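Local coordinates for protein carbohydrate kinase, FGGY (Rhodospirillum rubrum, PDB 3IFR) that probably phosphorylates the sugar D-xylulose, as expected of a xylulose kinase of the FGGY carbohydrate kinase family, at residues W75-I80 against G232-L237; G221-E226 against L237-G242; L262-G267 against A406-T411. All blocks are in the same frame, centred on the assembly; numbering follows the deposited sequence.

Contact 1: residues W75-I80 against G232-L237; sequences WRPGGI and GLPTGL
G79 and L237 bring their CA atoms within 5.8 Å where strand 77-84 runs past the type II turn P234-L237, at the end of the loop that joins helix 225-231 to strand 238-244. Side chains do most of the work. L237 turns CG anti to its backbone N (chi1 -166°), and its two methyls then reach different places: CD1 lies against the backbone of the incoming strand, a tight 3.2 Å from the carbonyl O of P77, while CD2 meets CG2 of I80 at 3.9 Å. The longer branch of I80 reaches a second leucine through CD1, which sits 3.9 Å from CD2 of L233, and the two side chains cross at about a right angle. L233 in turn sends CD1 to the edge of the W75 indole, near the ring plane, at 4.1 Å from CZ2. The indole is backed by its own segment, with CD of P77 over the ring centre, 3.6 Å above one face. The P77 ring also packs on that of P234, CG 4.0 Å from CD. At the indole's nitrogen edge the join becomes polar. A water lying in the indole plane accepts from W75 NE1 at 2.9 Å and donates to the O of G232, a carbonyl that also accepts a hydrogen bond from K67 NZ of helix 52-70. That helix covers the cluster through L63, which touches both I80 and L233, and strand 8-14 adds I10. Between these two segments the direct contact is mostly apolar: methyls and proline rings packed on each other, on the W75 edge and on the strand backbone. The W75 N-H and the G232 carbonyl, too far apart to bond each other, are served by one shared water.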
loop_
_atom_site.group_PDB
_atom_site.type_symbol
_atom_site.label_atom_id
_atom_site.label_comp_id
_atom_site.label_asym_id
_atom_site.label_seq_id
_atom_site.Cartn_x
_atom_site.Cartn_y
_atom_site.Cartn_z
ATOM N N TRP A 75 19.780 23.740 6.771
ATOM C CA TRP A 75 18.365 23.634 7.077
ATOM C C TRP A 75 17.578 24.728 6.325
ATOM O O TRP A 75 17.567 25.873 6.735
ATOM C CB TRP A 75 18.178 23.810 8.594
ATOM C CG TRP A 75 16.766 23.663 9.132
ATOM C CD1 TRP A 75 16.008 24.631 9.766
ATOM C CD2 TRP A 75 15.956 22.474 9.124
ATOM N NE1 TRP A 75 14.787 24.107 10.141
ATOM C CE2 TRP A 75 14.735 22.790 9.761
ATOM C CE3 TRP A 75 16.150 21.179 8.650
ATOM C CZ2 TRP A 75 13.720 21.849 9.919
ATOM C CZ3 TRP A 75 15.131 20.258 8.804
ATOM C CH2 TRP A 75 13.944 20.592 9.428
ATOM N N ARG A 76 16.920 24.396 5.227
ATOM C CA ARG A 76 16.086 25.408 4.568
ATOM C C ARG A 76 14.866 24.751 3.913
ATOM O O ARG A 76 14.667 24.880 2.719
ATOM C CB ARG A 76 16.921 26.211 3.551
ATOM C CG ARG A 76 17.807 25.318 2.687
ATOM C CD ARG A 76 18.782 26.024 1.678
ATOM N NE ARG A 76 19.998 25.212 1.538
ATOM C CZ ARG A 76 20.108 24.147 0.740
ATOM N NH1 ARG A 76 21.232 23.446 0.698
ATOM N NH2 ARG A 76 19.089 23.781 -0.032
ATOM N N PRO A 77 14.062 24.009 4.703
ATOM C CA PRO A 77 12.912 23.283 4.162
ATOM C C PRO A 77 11.850 24.233 3.625
ATOM O O PRO A 77 11.547 25.230 4.277
ATOM C CB PRO A 77 12.386 22.528 5.395
ATOM C CG PRO A 77 12.945 23.277 6.542
ATOM C CD PRO A 77 14.301 23.612 6.098
ATOM N N GLY A 78 11.281 23.902 2.467
ATOM C CA GLY A 78 10.404 24.806 1.746
ATOM C C GLY A 78 8.984 24.281 1.623
ATOM O O GLY A 78 8.093 24.995 1.170
ATOM N N GLY A 79 8.785 23.033 2.020
ATOM C CA GLY A 79 7.461 22.451 2.108
ATOM C C GLY A 79 7.523 21.081 2.756
ATOM O O GLY A 79 8.585 20.469 2.811
ATOM N N ILE A 80 6.405 20.590 3.268
ATOM C CA ILE A 80 6.386 19.248 3.860
ATOM C C ILE A 80 5.142 18.503 3.384
ATOM O O ILE A 80 4.071 19.097 3.249
ATOM C CB ILE A 80 6.379 19.310 5.380
ATOM C CG1 ILE A 80 6.188 17.920 5.971
ATOM C CG2 ILE A 80 5.268 20.201 5.843
ATOM C CD1 ILE A 80 6.681 17.813 7.362
ATOM N N GLY A 232 10.021 22.174 15.528
ATOM C CA GLY A 232 11.217 22.786 14.946
ATOM C C GLY A 232 10.999 23.341 13.536
ATOM O O GLY A 232 11.756 24.189 13.067
ATOM N N LEU A 233 9.977 22.847 12.838
ATOM C CA LEU A 233 9.651 23.367 11.496
ATOM C C LEU A 233 9.495 24.884 11.515
ATOM O O LEU A 233 8.998 25.470 12.488
ATOM C CB LEU A 233 8.370 22.718 10.949
ATOM C CG LEU A 233 8.482 21.444 10.086
ATOM C CD1 LEU A 233 9.757 20.691 10.312
ATOM C CD2 LEU A 233 7.261 20.464 10.170
ATOM N N PRO A 234 9.924 25.541 10.432
ATOM C CA PRO A 234 9.771 27.000 10.372
ATOM C C PRO A 234 8.306 27.371 10.447
ATOM O O PRO A 234 7.456 26.665 9.908
ATOM C CB PRO A 234 10.328 27.369 8.981
ATOM C CG PRO A 234 11.153 26.217 8.558
ATOM C CD PRO A 234 10.556 24.984 9.232
ATOM N N THR A 235 8.006 28.464 11.119
ATOM C CA THR A 235 6.638 28.943 11.150
ATOM C C THR A 235 6.126 29.214 9.719
ATOM O O THR A 235 6.860 29.701 8.863
ATOM C CB THR A 235 6.564 30.213 11.989
ATOM O OG1 THR A 235 7.015 29.915 13.322
ATOM C CG2 THR A 235 5.146 30.733 12.044
ATOM N N GLY A 236 4.873 28.885 9.443
ATOM C CA GLY A 236 4.335 29.177 8.121
ATOM C C GLY A 236 4.760 28.264 6.966
ATOM O O GLY A 236 4.291 28.429 5.862
ATOM N N LEU A 237 5.632 27.293 7.227
ATOM C CA LEU A 237 5.989 26.303 6.231
ATOM C C LEU A 237 4.785 25.716 5.508
ATOM O O LEU A 237 3.889 25.142 6.150
ATOM C CB LEU A 237 6.714 25.139 6.891
ATOM C CG LEU A 237 7.397 24.241 5.867
ATOM C CD1 LEU A 237 8.515 25.062 5.236
ATOM C CD2 LEU A 237 7.975 22.906 6.470
HETATM O O HOH W 1 13.052 26.151 11.351
#

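Contact 2: residues G221-E226 against L237-G242; sequences GAVTAE and LPVYGG
V223 and V239 both turn CG1 anti to the backbone N, with chi1 of 168° and -178°, which swings each CG2 to the position beside that N; the two CG2 methyls then meet at 3.7 Å, the side chains crossing at about a right angle. The same methyl of V223 also rests on the base of L237, 3.7 Å from its CB. Beneath these valines the backbones are sewn together as antiparallel strands. G221 and V239 form a hydrogen-bonded pair, N of V239 giving to O of G221 at 2.8 Å in a nearly straight bond (173° at the hydrogen) and N of G221 giving to O of V239 at 3.1 Å. A222 and P238 follow as the non-hydrogen-bonded pair, and the proline, which has no N-H to offer, falls there. One step further V223 N donates to O of L237 at 2.9 Å, and CA of A222 makes a CA-H...O contact with that same oxygen at 3.3 Å. Strand 219-222 is the outermost strand of this sheet, added antiparallel to 238-244, which closes the five-stranded core order of the actin-like ATPase fold. The connection between them is short: after V223 the chain enters helix 225-231, with T224 at its N-cap and OG1 of T224 bonded to the N of A227. On the other flank of strand 238-244 lies strand 77-84, whose I80 touches V239, while N168 and T172 of helix 163-172 pack against the same valine.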
loop_
_atom_site.group_PDB
_atom_site.type_symbol
_atom_site.label_atom_id
_atom_site.label_comp_id
_atom_site.label_asym_id
_atom_site.label_seq_id
_atom_site.Cartn_x
_atom_site.Cartn_y
_atom_site.Cartn_z
ATOM N N GLY A 221 -2.260 23.813 3.909
ATOM C CA GLY A 221 -2.192 24.945 4.815
ATOM C C GLY A 221 -0.753 25.233 5.161
ATOM O O GLY A 221 0.153 24.906 4.412
ATOM N N ALA A 222 -0.526 25.857 6.300
ATOM C CA ALA A 222 0.825 26.195 6.704
ATOM C C ALA A 222 1.043 25.754 8.161
ATOM O O ALA A 222 0.101 25.698 8.927
ATOM C CB ALA A 222 1.025 27.677 6.577
ATOM N N VAL A 223 2.293 25.448 8.516
ATOM C CA VAL A 223 2.671 25.110 9.886
ATOM C C VAL A 223 2.410 26.305 10.785
ATOM O O VAL A 223 2.888 27.407 10.537
ATOM C CB VAL A 223 4.168 24.727 10.004
ATOM C CG1 VAL A 223 4.626 24.661 11.456
ATOM C CG2 VAL A 223 4.453 23.405 9.313
ATOM N N THR A 224 1.663 26.065 11.855
ATOM C CA THR A 224 1.281 27.114 12.771
ATOM C C THR A 224 2.385 27.412 13.774
ATOM O O THR A 224 3.431 26.754 13.815
ATOM C CB THR A 224 0.079 26.682 13.578
ATOM O OG1 THR A 224 0.427 25.483 14.286
ATOM C CG2 THR A 224 -1.088 26.405 12.660
ATOM N N ALA A 225 2.119 28.409 14.599
ATOM C CA ALA A 225 3.079 28.806 15.581
ATOM C C ALA A 225 3.187 27.681 16.628
ATOM O O ALA A 225 4.259 27.250 16.916
ATOM C CB ALA A 225 2.680 30.158 16.201
ATOM N N GLU A 226 2.077 27.185 17.167
ATOM C CA GLU A 226 2.155 26.058 18.105
ATOM C C GLU A 226 2.981 24.883 17.509
ATOM O O GLU A 226 3.839 24.291 18.175
ATOM C CB GLU A 226 0.749 25.599 18.528
ATOM C CG GLU A 226 0.056 26.515 19.533
ATOM C CD GLU A 226 0.559 26.232 20.978
ATOM O OE1 GLU A 226 1.649 25.580 21.085
ATOM O OE2 GLU A 226 -0.129 26.648 21.983
ATOM N N LEU A 237 5.632 27.293 7.227
ATOM C CA LEU A 237 5.989 26.303 6.231
ATOM C C LEU A 237 4.785 25.716 5.508
ATOM O O LEU A 237 3.889 25.142 6.150
ATOM C CB LEU A 237 6.714 25.139 6.891
ATOM C CG LEU A 237 7.397 24.241 5.867
ATOM C CD1 LEU A 237 8.515 25.062 5.236
ATOM C CD2 LEU A 237 7.975 22.906 6.470
ATOM N N PRO A 238 4.782 25.792 4.165
ATOM C CA PRO A 238 3.668 25.148 3.450
ATOM C C PRO A 238 3.542 23.649 3.726
ATOM O O PRO A 238 4.527 22.886 3.630
ATOM C CB PRO A 238 4.003 25.386 1.983
ATOM C CG PRO A 238 4.872 26.619 2.023
ATOM C CD PRO A 238 5.708 26.479 3.252
ATOM N N VAL A 239 2.324 23.226 4.023
ATOM C CA VAL A 239 2.027 21.814 4.167
ATOM C C VAL A 239 1.053 21.358 3.093
ATOM O O VAL A 239 -0.017 21.933 2.940
ATOM C CB VAL A 239 1.388 21.530 5.519
ATOM C CG1 VAL A 239 1.119 20.032 5.660
ATOM C CG2 VAL A 239 2.299 22.032 6.649
ATOM N N TYR A 240 1.425 20.323 2.358
ATOM C CA TYR A 240 0.632 19.780 1.244
ATOM C C TYR A 240 -0.434 18.806 1.713
ATOM O O TYR A 240 -0.489 18.473 2.896
ATOM C CB TYR A 240 1.567 19.123 0.223
ATOM C CG TYR A 240 2.293 20.204 -0.517
ATOM C CD1 TYR A 240 3.520 20.692 -0.064
ATOM C CD2 TYR A 240 1.680 20.848 -1.598
ATOM C CE1 TYR A 240 4.159 21.733 -0.715
ATOM C CE2 TYR A 240 2.294 21.892 -2.239
ATOM C CZ TYR A 240 3.525 22.334 -1.803
ATOM O OH TYR A 240 4.109 23.378 -2.476
ATOM N N GLY A 241 -1.305 18.406 0.802
ATOM C CA GLY A 241 -2.287 17.399 1.104
ATOM C C GLY A 241 -1.595 16.141 1.607
ATOM O O GLY A 241 -0.504 15.799 1.154
ATOM N N GLY A 242 -2.213 15.439 2.549
ATOM C CA GLY A 242 -1.679 14.143 2.935
ATOM C C GLY A 242 -1.759 13.128 1.803
ATOM O O GLY A 242 -2.654 13.193 0.941
#

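Contact 3: residues L262-G267 against A406-T411; sequences LLKFGG and ASDGGT
F265 is the centre of an inverse gamma turn, and its carbonyl O meets the start of the 3-10 segment after strand 403-407: G410 N donates to it at 3.1 Å, in the carbonyl plane and on a lone pair. G410, with no side chain, lies close under F265, whose CB comes within 3.5 Å of G410 N. Before this point the two strands run parallel, S407 N giving to L263 O and F265 N to S407 O, both at 3.0 Å. With CG set beside the backbone N (chi1 -67°), the F265 ring brings its edge to the second segment; S407 O lies in the ring plane and CE2 touches CB of A406 at 3.9 Å. W416 meets this phenyl edge-to-face, and M417 and M420 of helix 414-424 pack on it too. On the sheet face of K264 and S407, a methyl of L262, CD1, packs 3.9 Å from OG of S407. K264 runs extended past the same serine, CG lying 3.6 Å from OG, and bends only at its last torsion (chi4 -43°), ending with NZ in a salt bridge 3.1 Å from OD2 of D408. The ammonium approaches on the anti side, 18° out of the carboxylate plane. D408, with positive phi, gives its carbonyl O to T411 N and rests its CB on F265 O, at 3.4 Å. The K264-G267 stretch, leading into the hairpin with strand 269-273, probably corresponds to the phosphate-2 motif of actin-like ATPases, and the D408-G410 turn to the adenosine motif. Chemically, the salt bridge and the bond from G410 N to F265 O tie the two strand ends together just beyond their parallel pairing.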
loop_
_atom_site.group_PDB
_atom_site.type_symbol
_atom_site.label_atom_id
_atom_site.label_comp_id
_atom_site.label_asym_id
_atom_site.label_seq_id
_atom_site.Cartn_x
_atom_site.Cartn_y
_atom_site.Cartn_z
ATOM N N LEU A 262 3.942 -1.187 -10.816
ATOM C CA LEU A 262 4.892 -1.586 -9.801
ATOM C C LEU A 262 4.518 -2.962 -9.279
ATOM O O LEU A 262 3.342 -3.276 -9.020
ATOM C CB LEU A 262 4.941 -0.558 -8.652
ATOM C CG LEU A 262 5.864 -1.032 -7.521
ATOM C CD1 LEU A 262 7.315 -0.994 -8.014
ATOM C CD2 LEU A 262 5.720 -0.233 -6.264
ATOM N N LEU A 263 5.524 -3.796 -9.117
ATOM C CA LEU A 263 5.323 -5.101 -8.537
ATOM C C LEU A 263 6.176 -5.161 -7.297
ATOM O O LEU A 263 7.404 -5.145 -7.393
ATOM C CB LEU A 263 5.814 -6.154 -9.503
ATOM C CG LEU A 263 4.920 -6.795 -10.545
ATOM C CD1 LEU A 263 3.668 -5.979 -10.910
ATOM C CD2 LEU A 263 5.830 -7.050 -11.698
ATOM N N LYS A 264 5.527 -5.292 -6.146
ATOM C CA LYS A 264 6.166 -5.120 -4.849
ATOM C C LYS A 264 6.316 -6.480 -4.219
ATOM O O LYS A 264 5.325 -7.079 -3.790
ATOM C CB LYS A 264 5.263 -4.256 -3.964
ATOM C CG LYS A 264 5.979 -3.401 -2.945
ATOM C CD LYS A 264 5.124 -2.183 -2.547
ATOM C CE LYS A 264 5.803 -1.361 -1.440
ATOM N NZ LYS A 264 6.393 -2.248 -0.393
ATOM N N PHE A 265 7.539 -6.992 -4.189
ATOM C CA PHE A 265 7.782 -8.297 -3.570
ATOM C C PHE A 265 8.068 -8.186 -2.066
ATOM O O PHE A 265 9.177 -8.432 -1.612
ATOM C CB PHE A 265 8.895 -9.030 -4.311
ATOM C CG PHE A 265 8.508 -9.421 -5.688
ATOM C CD1 PHE A 265 8.014 -10.690 -5.942
ATOM C CD2 PHE A 265 8.572 -8.503 -6.723
ATOM C CE1 PHE A 265 7.637 -11.033 -7.203
ATOM C CE2 PHE A 265 8.186 -8.839 -7.971
ATOM C CZ PHE A 265 7.714 -10.087 -8.220
ATOM N N GLY A 266 7.044 -7.777 -1.324
ATOM C CA GLY A 266 7.087 -7.652 0.133
ATOM C C GLY A 266 6.547 -8.906 0.805
ATOM O O GLY A 266 6.254 -9.910 0.148
ATOM N N GLY A 267 6.413 -8.859 2.115
ATOM C CA GLY A 267 5.895 -10.002 2.834
ATOM C C GLY A 267 4.578 -10.403 2.223
ATOM O O GLY A 267 4.341 -11.578 1.940
ATOM N N ALA A 406 9.906 -3.691 -10.494
ATOM C CA ALA A 406 9.799 -4.463 -9.273
ATOM C C ALA A 406 10.624 -3.809 -8.169
ATOM O O ALA A 406 11.661 -3.203 -8.413
ATOM C CB ALA A 406 10.175 -5.907 -9.487
ATOM N N SER A 407 10.125 -3.906 -6.953
ATOM C CA SER A 407 10.794 -3.331 -5.803
ATOM C C SER A 407 10.643 -4.288 -4.631
ATOM O O SER A 407 9.998 -5.342 -4.746
ATOM C CB SER A 407 10.151 -2.013 -5.429
ATOM O OG SER A 407 8.953 -2.285 -4.738
ATOM N N ASP A 408 11.250 -3.912 -3.512
ATOM C CA ASP A 408 11.210 -4.691 -2.277
ATOM C C ASP A 408 12.079 -5.936 -2.294
ATOM O O ASP A 408 12.801 -6.210 -3.267
ATOM C CB ASP A 408 9.782 -5.086 -1.910
ATOM C CG ASP A 408 9.533 -5.015 -0.416
ATOM O OD1 ASP A 408 10.388 -5.488 0.369
ATOM O OD2 ASP A 408 8.487 -4.448 -0.027
ATOM N N GLY A 409 11.949 -6.702 -1.213
ATOM C CA GLY A 409 12.836 -7.797 -0.878
ATOM C C GLY A 409 13.065 -8.847 -1.942
ATOM O O GLY A 409 14.175 -9.306 -2.107
ATOM N N GLY A 410 12.020 -9.238 -2.657
ATOM C CA GLY A 410 12.154 -10.312 -3.623
ATOM C C GLY A 410 13.091 -9.938 -4.759
ATOM O O GLY A 410 13.647 -10.825 -5.432
ATOM N N THR A 411 13.278 -8.638 -4.983
ATOM C CA THR A 411 14.190 -8.206 -6.039
ATOM C C THR A 411 15.631 -8.618 -5.766
ATOM O O THR A 411 16.452 -8.625 -6.652
ATOM C CB THR A 411 14.160 -6.705 -6.274
ATOM O OG1 THR A 411 14.545 -6.019 -5.073
ATOM C CG2 THR A 411 12.781 -6.272 -6.731
#

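Overall arrangement
Contacts 1 and 2 are neighbours: they share L237, their centres lie 9 Å apart, and both belong to the N-terminal sheet, with strand 238-244 between strands 77-84 and 219-222. Backbone hydrogen bonds probably join them, from G236 N to V223 O and from I80 N to P238 O. Contact 3 belongs to the second sheet, its centre about 33 Å from each of the others. At 12 Å it is the closest to the chain's centre, against 28 and 25 Å, though each contact mixes buried and partly exposed residues. Chemistry follows place: loop packing with a water in contact 1, antiparallel edge pairing in contact 2, and parallel strands with a salt bridge in contact 3.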